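Local coordinates for outer membrane associated protein (Francisella tularensis subsp. tularensis, PDB 6U83) that probably binds the peptidoglycan cell wall through this OmpA-like domain, which holds D-alanine in the crystal, and, as a whole protein, may act as a porin, at residues 27-32 with 83-88; 38-43 with 147-152. One frame throughout, in Å; residues are numbered along the deposited sequence.

Contact 1: residues 27-32 with 83-88; sequences VLPAGI and VNFIKD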
loop_
_atom_site.group_PDB
_atom_site.type_symbol
_atom_site.label_atom_id
_atom_site.label_comp_id
_atom_site.label_asym_id
_atom_site.label_seq_id
_atom_site.Cartn_x
_atom_site.Cartn_y
_atom_site.Cartn_z
ATOM N N VAL A 27 -15.628 -1.665 -15.907
ATOM C CA VAL A 27 -14.346 -2.349 -16.020
ATOM C C VAL A 27 -13.556 -2.148 -14.725
ATOM O O VAL A 27 -13.566 -1.062 -14.135
ATOM C CB VAL A 27 -13.569 -1.842 -17.260
ATOM C CG1 VAL A 27 -13.247 -0.358 -17.144
ATOM C CG2 VAL A 27 -12.302 -2.652 -17.496
ATOM N N LEU A 28 -12.848 -3.262 -14.256
ATOM C CA LEU A 28 -12.065 -3.475 -13.044
ATOM C C LEU A 28 -10.637 -2.953 -13.198
ATOM O O LEU A 28 -10.097 -2.922 -14.311
ATOM C CB LEU A 28 -12.026 -4.961 -12.695
ATOM C CG LEU A 28 -13.322 -5.492 -12.088
ATOM C CD1 LEU A 28 -13.301 -7.002 -12.020
ATOM C CD2 LEU A 28 -13.529 -4.898 -10.706
ATOM N N PRO A 29 -10.007 -2.537 -12.093
ATOM C CA PRO A 29 -8.653 -1.966 -12.179
ATOM C C PRO A 29 -7.653 -2.948 -12.780
ATOM O O PRO A 29 -7.610 -4.126 -12.417
ATOM C CB PRO A 29 -8.313 -1.623 -10.722
ATOM C CG PRO A 29 -9.392 -2.222 -9.884
ATOM C CD PRO A 29 -10.594 -2.364 -10.753
ATOM N N ALA A 30 -6.835 -2.438 -13.701
ATOM C CA ALA A 30 -5.944 -3.276 -14.497
ATOM C C ALA A 30 -4.894 -3.961 -13.636
ATOM O O ALA A 30 -4.180 -3.312 -12.867
ATOM C CB ALA A 30 -5.258 -2.436 -15.574
ATOM N N GLY A 31 -4.782 -5.276 -13.788
ATOM C CA GLY A 31 -3.747 -6.026 -13.113
ATOM C C GLY A 31 -3.964 -6.252 -11.636
ATOM O O GLY A 31 -3.061 -6.762 -10.967
ATOM N N ILE A 32 -5.134 -5.902 -11.108
ATOM C CA ILE A 32 -5.428 -6.002 -9.684
ATOM C C ILE A 32 -6.600 -6.955 -9.490
ATOM O O ILE A 32 -7.623 -6.830 -10.170
ATOM C CB ILE A 32 -5.754 -4.624 -9.091
ATOM C CG1 ILE A 32 -4.650 -3.625 -9.445
ATOM C CG2 ILE A 32 -5.913 -4.748 -7.621
ATOM C CD1 ILE A 32 -5.017 -2.157 -9.201
ATOM N N VAL A 83 -0.224 2.597 -9.071
ATOM C CA VAL A 83 -0.081 3.907 -9.699
ATOM C C VAL A 83 -0.893 3.976 -10.987
ATOM O O VAL A 83 -1.524 5.001 -11.285
ATOM C CB VAL A 83 1.408 4.211 -9.943
ATOM C CG1 VAL A 83 1.575 5.454 -10.797
ATOM C CG2 VAL A 83 2.138 4.367 -8.613
ATOM N N ASN A 84 -0.892 2.889 -11.767
ATOM C CA ASN A 84 -1.653 2.834 -13.014
ATOM C C ASN A 84 -3.137 3.093 -12.776
ATOM O O ASN A 84 -3.813 3.702 -13.615
ATOM C CB ASN A 84 -1.446 1.468 -13.681
ATOM C CG ASN A 84 -1.333 1.558 -15.193
ATOM O OD1 ASN A 84 -0.247 1.789 -15.731
ATOM N ND2 ASN A 84 -2.451 1.364 -15.890
ATOM N N PHE A 85 -3.653 2.648 -11.631
ATOM C CA PHE A 85 -5.040 2.919 -11.276
ATOM C C PHE A 85 -5.235 4.382 -10.894
ATOM O O PHE A 85 -6.233 5.006 -11.282
ATOM C CB PHE A 85 -5.439 1.990 -10.133
ATOM C CG PHE A 85 -6.825 2.215 -9.604
ATOM C CD1 PHE A 85 -7.927 1.805 -10.322
ATOM C CD2 PHE A 85 -7.016 2.778 -8.359
ATOM C CE1 PHE A 85 -9.195 1.980 -9.824
ATOM C CE2 PHE A 85 -8.284 2.960 -7.858
ATOM C CZ PHE A 85 -9.376 2.559 -8.593
ATOM N N ILE A 86 -4.289 4.944 -10.140
ATOM C CA ILE A 86 -4.364 6.350 -9.758
ATOM C C ILE A 86 -4.366 7.242 -10.995
ATOM O O ILE A 86 -5.175 8.169 -11.109
ATOM C CB ILE A 86 -3.209 6.703 -8.805
ATOM C CG1 ILE A 86 -3.395 5.980 -7.474
ATOM C CG2 ILE A 86 -3.111 8.214 -8.594
ATOM C CD1 ILE A 86 -2.109 5.862 -6.699
ATOM N N LYS A 87 -3.465 6.973 -11.946
ATOM C CA LYS A 87 -3.410 7.803 -13.148
ATOM C C LYS A 87 -4.659 7.635 -14.007
ATOM O O LYS A 87 -5.071 8.575 -14.695
ATOM C CB LYS A 87 -2.158 7.482 -13.965
ATOM C CG LYS A 87 -0.845 7.892 -13.308
ATOM C CD LYS A 87 0.334 7.850 -14.294
ATOM C CE LYS A 87 0.683 6.431 -14.725
ATOM N NZ LYS A 87 1.724 6.409 -15.795
ATOM N N ASP A 88 -5.272 6.454 -13.982
ATOM C CA ASP A 88 -6.464 6.242 -14.792
ATOM C C ASP A 88 -7.709 6.780 -14.109
ATOM O O ASP A 88 -8.601 7.313 -14.775
ATOM C CB ASP A 88 -6.633 4.759 -15.114
ATOM C CG ASP A 88 -5.854 4.344 -16.346
ATOM O OD1 ASP A 88 -5.831 5.125 -17.324
ATOM O OD2 ASP A 88 -5.259 3.242 -16.335
#

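Contact 2: residues 38-43 with 147-152; sequences NFNLTE and DTLGGI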
loop_
_atom_site.group_PDB
_atom_site.type_symbol
_atom_site.label_atom_id
_atom_site.label_comp_id
_atom_site.label_asym_id
_atom_site.label_seq_id
_atom_site.Cartn_x
_atom_site.Cartn_y
_atom_site.Cartn_z
ATOM N N ASN A 38 -8.496 -11.523 4.789
ATOM C CA ASN A 38 -7.224 -11.274 5.478
ATOM C C ASN A 38 -6.071 -11.131 4.490
ATOM O O ASN A 38 -5.049 -11.815 4.590
ATOM C CB ASN A 38 -6.925 -12.372 6.496
ATOM C CG ASN A 38 -7.281 -11.964 7.896
ATOM O OD1 ASN A 38 -7.431 -10.776 8.185
ATOM N ND2 ASN A 38 -7.411 -12.940 8.783
ATOM N N PHE A 39 -6.239 -10.224 3.526
ATOM C CA PHE A 39 -5.258 -10.087 2.458
ATOM C C PHE A 39 -3.931 -9.512 2.949
ATOM O O PHE A 39 -2.918 -9.638 2.254
ATOM C CB PHE A 39 -5.822 -9.204 1.348
ATOM C CG PHE A 39 -5.906 -7.762 1.723
ATOM C CD1 PHE A 39 -4.829 -6.908 1.501
ATOM C CD2 PHE A 39 -7.054 -7.253 2.311
ATOM C CE1 PHE A 39 -4.893 -5.573 1.861
ATOM C CE2 PHE A 39 -7.133 -5.915 2.669
ATOM C CZ PHE A 39 -6.048 -5.073 2.442
ATOM N N ASN A 40 -3.917 -8.863 4.110
ATOM C CA ASN A 40 -2.704 -8.256 4.641
ATOM C C ASN A 40 -1.853 -9.239 5.424
ATOM O O ASN A 40 -0.717 -8.904 5.783
ATOM C CB ASN A 40 -3.061 -7.070 5.537
ATOM C CG ASN A 40 -4.130 -7.419 6.560
ATOM O OD1 ASN A 40 -4.570 -8.571 6.658
ATOM N ND2 ASN A 40 -4.557 -6.422 7.329
ATOM N N LEU A 41 -2.376 -10.432 5.710
ATOM C CA LEU A 41 -1.587 -11.461 6.366
ATOM C C LEU A 41 -0.763 -12.278 5.374
ATOM O O LEU A 41 -0.260 -13.351 5.724
ATOM C CB LEU A 41 -2.497 -12.363 7.200
ATOM C CG LEU A 41 -2.690 -11.926 8.657
ATOM C CD1 LEU A 41 -3.086 -10.446 8.788
ATOM C CD2 LEU A 41 -3.706 -12.823 9.349
ATOM N N THR A 42 -0.632 -11.790 4.143
ATOM C CA THR A 42 0.347 -12.305 3.198
ATOM C C THR A 42 1.711 -11.703 3.500
ATOM O O THR A 42 1.828 -10.499 3.748
ATOM C CB THR A 42 -0.057 -11.942 1.771
ATOM O OG1 THR A 42 -0.227 -10.517 1.688
ATOM C CG2 THR A 42 -1.358 -12.631 1.387
ATOM N N GLU A 43 2.748 -12.536 3.470
ATOM C CA GLU A 43 4.108 -12.032 3.586
ATOM C C GLU A 43 4.691 -11.638 2.235
ATOM O O GLU A 43 5.917 -11.573 2.084
ATOM C CB GLU A 43 5.008 -13.054 4.281
ATOM C CG GLU A 43 6.165 -12.391 5.037
ATOM C CD GLU A 43 6.707 -13.247 6.164
ATOM O OE1 GLU A 43 7.923 -13.527 6.167
ATOM O OE2 GLU A 43 5.918 -13.638 7.049
ATOM N N ASP A 147 0.236 0.590 15.452
ATOM C CA ASP A 147 -0.728 0.048 14.491
ATOM C C ASP A 147 -0.218 -1.250 13.865
ATOM O O ASP A 147 -0.351 -1.468 12.659
ATOM C CB ASP A 147 -1.050 1.059 13.382
ATOM C CG ASP A 147 -1.756 2.310 13.889
ATOM O OD1 ASP A 147 -2.057 2.393 15.102
ATOM O OD2 ASP A 147 -1.999 3.218 13.058
ATOM N N THR A 148 0.417 -2.105 14.670
ATOM C CA THR A 148 0.803 -3.395 14.121
ATOM C C THR A 148 -0.447 -4.185 13.767
ATOM O O THR A 148 -1.534 -3.945 14.296
ATOM C CB THR A 148 1.674 -4.198 15.094
ATOM O OG1 THR A 148 0.919 -4.547 16.261
ATOM C CG2 THR A 148 2.910 -3.414 15.480
ATOM N N LEU A 149 -0.287 -5.131 12.851
ATOM C CA LEU A 149 -1.443 -5.840 12.319
ATOM C C LEU A 149 -2.128 -6.677 13.395
ATOM O O LEU A 149 -1.484 -7.255 14.277
ATOM C CB LEU A 149 -1.023 -6.712 11.140
ATOM C CG LEU A 149 -0.647 -5.906 9.894
ATOM C CD1 LEU A 149 -0.061 -6.814 8.835
ATOM C CD2 LEU A 149 -1.869 -5.178 9.341
ATOM N N GLY A 150 -3.452 -6.720 13.330
ATOM C CA GLY A 150 -4.202 -7.490 14.296
ATOM C C GLY A 150 -4.064 -8.979 14.036
ATOM O O GLY A 150 -4.037 -9.436 12.890
ATOM N N GLY A 151 -3.957 -9.741 15.122
ATOM C CA GLY A 151 -3.914 -11.184 15.053
ATOM C C GLY A 151 -2.531 -11.793 14.996
ATOM O O GLY A 151 -2.411 -13.019 15.081
ATOM N N ILE A 152 -1.480 -10.991 14.856
ATOM C CA ILE A 152 -0.128 -11.518 14.794
ATOM C C ILE A 152 0.707 -10.835 15.868
ATOM O O ILE A 152 0.303 -9.831 16.455
ATOM C CB ILE A 152 0.491 -11.352 13.394
ATOM C CG1 ILE A 152 0.662 -9.879 13.059
ATOM C CG2 ILE A 152 -0.419 -12.015 12.340
ATOM C CD1 ILE A 152 1.131 -9.630 11.645
#

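Contact 1: residues 27-32 with 83-88
Phe85 reaches out from helix 73-89 to meet Pro29 and Ile32, and both close contacts between 27-32 and 83-88 involve this one side chain. At its CB, CD1 of Ile32 comes up at 4.3 Å, a loose apolar touch at the root of the side chain. Ile32 gets that far because its outer torsion is extended (chi2 166°), carrying the methyl away from its own backbone. Next along is the ring. CG lies anti to the backbone N and beside the carbonyl carbon (chi1 176°), which directs the phenyl group toward Pro29, and the ring meets the proline obliquely. CD1 of Phe85 lies 3.5 Å from CB of Pro29, the tightest approach between the two segments. One atom further out, CE1 of Phe85 is 3.8 Å from the same CB, which therefore sits against the CD1-CE1 bond, nearer the CD1 end. Phe85 also touches Val56 and Val58 of strand 55-63, Val166 of strand 161-172, and Ile91.

No hydrogen bond joins the segments; the contact is apolar and buried. On the loop side, Pro29 to Ile32 form a type II beta turn with Gly31 at its third position, where the positive phi of 75° suits glycine. The closing bond, from Ile32 N to Pro29 O, is weak at 3.3 Å. The turn presents Pro29 and Ile32 to the same phenylalanine, and both also rest on Tyr49 and Val58 of the sheet. This is the hydrophobic layer of an alpha/beta OmpA-like domain, where a helix packs on a sheet and here the turn before strand 33-34 packs against both.

Contact 2: residues 38-43 with 147-152
Asn40 is the first residue of 38-43 to touch the other loop, and it meets Leu149 in two places. Its amide ND2 lies 3.6 Å from CD2 of Leu149, while its backbone O is 3.8 Å from CD1 of the same leucine. The two side chains slide past one another in opposite directions, each leucine methyl taking a different part of Asn40, and no hydrogen bond forms. With chi1 at 49°, the amide is held close to its own backbone, which lets Leu149 meet side chain and backbone O together; that O is also bonded by Lys63. Leu41 follows, its N bonded back to Asn38 O at 3.2 Å. Its CG sits 4.3 Å from CG2 of Ile152, and its CD1 grazes Gly150 O. Leu149 to Ile152 form a type II beta turn with Gly151 at the third position. Then Thr42 closes the bend, giving a 2.9 Å hydrogen bond from OG1 to Phe39 O.

Arg158 bonds to Leu41 O and touches Ile152, and Asn159 receives Leu149 N. Beneath this pair of surface loops lie the strands: Phe39 on 46-52, Asn40 and Leu149 on 55-63, and Leu149 on 161-172.

In the fold
Contact 1 and contact 2 lie on opposite sides of the domain's centre, their own centres 24 Å apart and their nearest atoms about 9 Å, so they do not touch. Shared strands connect them: 55-63 supplies Val56 and Val58 to the first and Asp61 and Lys63 to the second, and 161-172 also serves both. The chain between 32 and 38 carries Cys35, whose disulfide to Cys48 ties the connection to strand 46-52. The Leu149 side chain of contact 2 is about 11 Å from the bound D-alanine, whose pocket includes Asp67 and Arg120; no residue of either contact is among those lining it.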